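Local coordinates for protein zinc chaperone AztD (Citrobacter koseri, PDB 6CMK) that acts as a periplasmic zinc chaperone, handing one zinc ion directly to the solute-binding protein AztC of the AztABCD transport system, at residues G257-L262 against I272-P277. Residues are numbered along the deposited sequence; the frame is centred on the assembly and turned at random.
Sequences GSTSTL and IGNYGP
Leu262 and Gly273 face each other as an antiparallel, non-hydrogen-bonded pair with their CA atoms 4.5 Å apart, and residues 257-261, the irregular end of the loop leading into strand 262-264, run roughly antiparallel to 272-276. The backbone bond from Asn274 N to Thr261 O carries the pairing one step further. Beyond it, the Asn274 side chain takes over. With CG lying between its own backbone N and carbonyl carbon (chi1 68°), the amide reaches across to the loop and meets Ser260 and Thr261. Asn274 OD1 accepts two backbone N-H groups: Ser260 N at 2.8 Å, in the carbonyl plane on a lone pair, and Thr261 N at 3.0 Å, from above that plane. Asn274 ND2 gives a nearly straight bond, 164° at the hydrogen, to Ser260 OG, which lies close to the amide plane. These three bonds fix the amide's rotation and tell its oxygen from its nitrogen. On the backbone side of the same residue, Thr259 OG1 donates to Asn274 O at 2.7 Å, while Thr259 CG2 lies 3.6 Å from Gly273 CA, against the bare glycine backbone. Gly257 CA lies over one face of the Tyr275 ring, displaced toward its rim, 4.0 Å from the centroid in a CH-pi contact; Thr259 OG1 meets the ring at its edge, in plane. Tyr275 OH is hydrogen-bonded to Pro255 O, earlier in the same loop. Ser260 O in turn accepts a bond from ND1 of His216, a ligand of high-affinity zinc site 1, so Ser260 O belongs to the second shell of that zinc. Altogether, an asparagine bound to loop backbone extends the pairing of the first two strands of a four-stranded antiparallel blade, 262-264 and 271-274, in this beta-propeller.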
ATOM      1  N   GLY B 257      -5.140  33.310 -13.046  1.00 36.71           N
ATOM      2  CA  GLY B 257      -5.028  32.853 -11.678  1.00 28.02           C
ATOM      3  C   GLY B 257      -3.789  32.002 -11.520  1.00 26.97           C
ATOM      4  O   GLY B 257      -3.048  31.753 -12.471  1.00 28.47           O
ATOM      5  N   SER B 258      -3.568  31.573 -10.284  1.00 25.25           N
ATOM      6  CA  SER B 258      -2.506  30.615 -10.007  1.00 28.71           C
ATOM      7  C   SER B 258      -2.803  29.950  -8.674  1.00 22.74           C
ATOM      8  O   SER B 258      -3.675  30.384  -7.917  1.00 23.39           O
ATOM      9  CB  SER B 258      -1.121  31.275  -9.987  1.00 27.04           C
ATOM     10  OG  SER B 258      -0.963  32.106  -8.849  1.00 28.56           O
ATOM     11  N   THR B 259      -2.057  28.887  -8.402  1.00 17.21           N
ATOM     12  CA  THR B 259      -2.259  28.044  -7.236  1.00 17.45           C
ATOM     13  C   THR B 259      -1.201  28.347  -6.184  1.00 18.12           C
ATOM     14  O   THR B 259      -0.009  28.445  -6.505  1.00 19.93           O
ATOM     15  CB  THR B 259      -2.186  26.567  -7.632  1.00 18.34           C
ATOM     16  OG1 THR B 259      -3.235  26.277  -8.564  1.00 18.91           O
ATOM     17  CG2 THR B 259      -2.321  25.678  -6.407  1.00 16.39           C
ATOM     18  N   SER B 260      -1.637  28.473  -4.931  1.00 18.19           N
ATOM     19  CA  SER B 260      -0.730  28.624  -3.804  1.00 17.38           C
ATOM     20  C   SER B 260      -0.907  27.555  -2.731  1.00 20.80           C
ATOM     21  O   SER B 260      -0.153  27.558  -1.756  1.00 20.03           O
ATOM     22  CB  SER B 260      -0.895  30.015  -3.174  1.00 22.17           C
ATOM     23  OG  SER B 260      -2.220  30.230  -2.725  1.00 24.79           O
ATOM     24  N   THR B 261      -1.867  26.639  -2.878  1.00 19.56           N
ATOM     25  CA  THR B 261      -2.079  25.571  -1.910  1.00 14.42           C
ATOM     26  C   THR B 261      -2.543  24.341  -2.670  1.00 14.67           C
ATOM     27  O   THR B 261      -3.392  24.463  -3.554  1.00 16.19           O
ATOM     28  CB  THR B 261      -3.140  25.955  -0.865  1.00 26.30           C
ATOM     29  OG1 THR B 261      -2.901  27.288  -0.405  1.00 34.68           O
ATOM     30  CG2 THR B 261      -3.111  24.996   0.319  1.00 23.32           C
ATOM     31  N   LEU B 262      -1.988  23.173  -2.327  1.00 18.12           N
ATOM     32  CA  LEU B 262      -2.271  21.928  -3.031  1.00 14.70           C
ATOM     33  C   LEU B 262      -2.629  20.799  -2.074  1.00 13.44           C
ATOM     34  O   LEU B 262      -2.143  20.737  -0.941  1.00 15.74           O
ATOM     35  CB  LEU B 262      -1.075  21.450  -3.852  1.00 16.09           C
ATOM     36  CG  LEU B 262      -0.678  22.255  -5.071  1.00 15.15           C
ATOM     37  CD1 LEU B 262       0.772  21.953  -5.421  1.00 19.04           C
ATOM     38  CD2 LEU B 262      -1.605  21.959  -6.230  1.00 16.17           C
ATOM     39  N   ILE B 272      -5.408  18.813  -6.464  1.00 13.15           N
ATOM     40  CA  ILE B 272      -6.363  19.911  -6.437  1.00 12.44           C
ATOM     41  C   ILE B 272      -5.643  21.120  -5.870  1.00 13.36           C
ATOM     42  O   ILE B 272      -4.962  21.022  -4.841  1.00 14.86           O
ATOM     43  CB  ILE B 272      -7.614  19.568  -5.618  1.00 12.77           C
ATOM     44  CG1 ILE B 272      -8.351  18.389  -6.258  1.00 16.06           C
ATOM     45  CG2 ILE B 272      -8.553  20.785  -5.548  1.00 18.14           C
ATOM     46  CD1 ILE B 272      -9.523  17.901  -5.446  1.00 20.31           C
ATOM     47  N   GLY B 273      -5.749  22.237  -6.569  1.00 14.35           N
ATOM     48  CA  GLY B 273      -5.194  23.480  -6.086  1.00 15.77           C
ATOM     49  C   GLY B 273      -6.266  24.534  -5.948  1.00 15.28           C
ATOM     50  O   GLY B 273      -7.316  24.452  -6.592  1.00 16.68           O
ATOM     51  N   ASN B 274      -6.023  25.530  -5.104  1.00 14.64           N
ATOM     52  CA  ASN B 274      -6.820  26.730  -5.227  1.00 15.55           C
ATOM     53  C   ASN B 274      -6.442  27.447  -6.523  1.00 17.95           C
ATOM     54  O   ASN B 274      -5.475  27.097  -7.203  1.00 19.12           O
ATOM     55  CB  ASN B 274      -6.653  27.625  -3.991  1.00 19.32           C
ATOM     56  CG  ASN B 274      -5.261  28.224  -3.857  1.00 27.64           C
ATOM     57  OD1 ASN B 274      -4.263  27.657  -4.299  1.00 18.60           O
ATOM     58  ND2 ASN B 274      -5.194  29.384  -3.217  1.00 37.60           N
ATOM     59  N   TYR B 275      -7.246  28.438  -6.892  1.00 17.80           N
ATOM     60  CA  TYR B 275      -7.025  29.148  -8.144  1.00 18.70           C
ATOM     61  C   TYR B 275      -7.740  30.477  -8.029  1.00 22.85           C
ATOM     62  O   TYR B 275      -8.649  30.782  -8.804  1.00 21.83           O
ATOM     63  CB  TYR B 275      -7.525  28.330  -9.344  1.00 23.05           C
ATOM     64  CG  TYR B 275      -6.870  28.724 -10.653  1.00 22.47           C
ATOM     65  CD1 TYR B 275      -5.538  28.420 -10.901  1.00 18.70           C
ATOM     66  CD2 TYR B 275      -7.582  29.395 -11.639  1.00 22.45           C
ATOM     67  CE1 TYR B 275      -4.928  28.781 -12.086  1.00 19.44           C
ATOM     68  CE2 TYR B 275      -6.984  29.760 -12.831  1.00 24.45           C
ATOM     69  CZ  TYR B 275      -5.649  29.451 -13.050  1.00 29.36           C
ATOM     70  OH  TYR B 275      -5.035  29.806 -14.232  1.00 25.47           O
ATOM     71  N   GLY B 276      -7.315  31.269  -7.062  1.00 22.30           N
ATOM     72  CA  GLY B 276      -8.101  32.373  -6.589  1.00 22.93           C
ATOM     73  C   GLY B 276      -8.952  31.910  -5.427  1.00 29.00           C
ATOM     74  O   GLY B 276      -9.043  30.717  -5.123  1.00 27.28           O
ATOM     75  N   PRO B 277      -9.600  32.854  -4.753  1.00 24.00           N
ATOM     76  CA  PRO B 277     -10.238  32.525  -3.468  1.00 25.99           C
ATOM     77  C   PRO B 277     -11.519  31.706  -3.586  1.00 23.70           C
ATOM     78  O   PRO B 277     -11.903  31.070  -2.594  1.00 24.09           O
ATOM     79  CB  PRO B 277     -10.502  33.906  -2.844  1.00 34.44           C
ATOM     80  CG  PRO B 277     -10.446  34.877  -3.982  1.00 34.34           C
ATOM     81  CD  PRO B 277      -9.534  34.299  -5.011  1.00 27.97           C
TER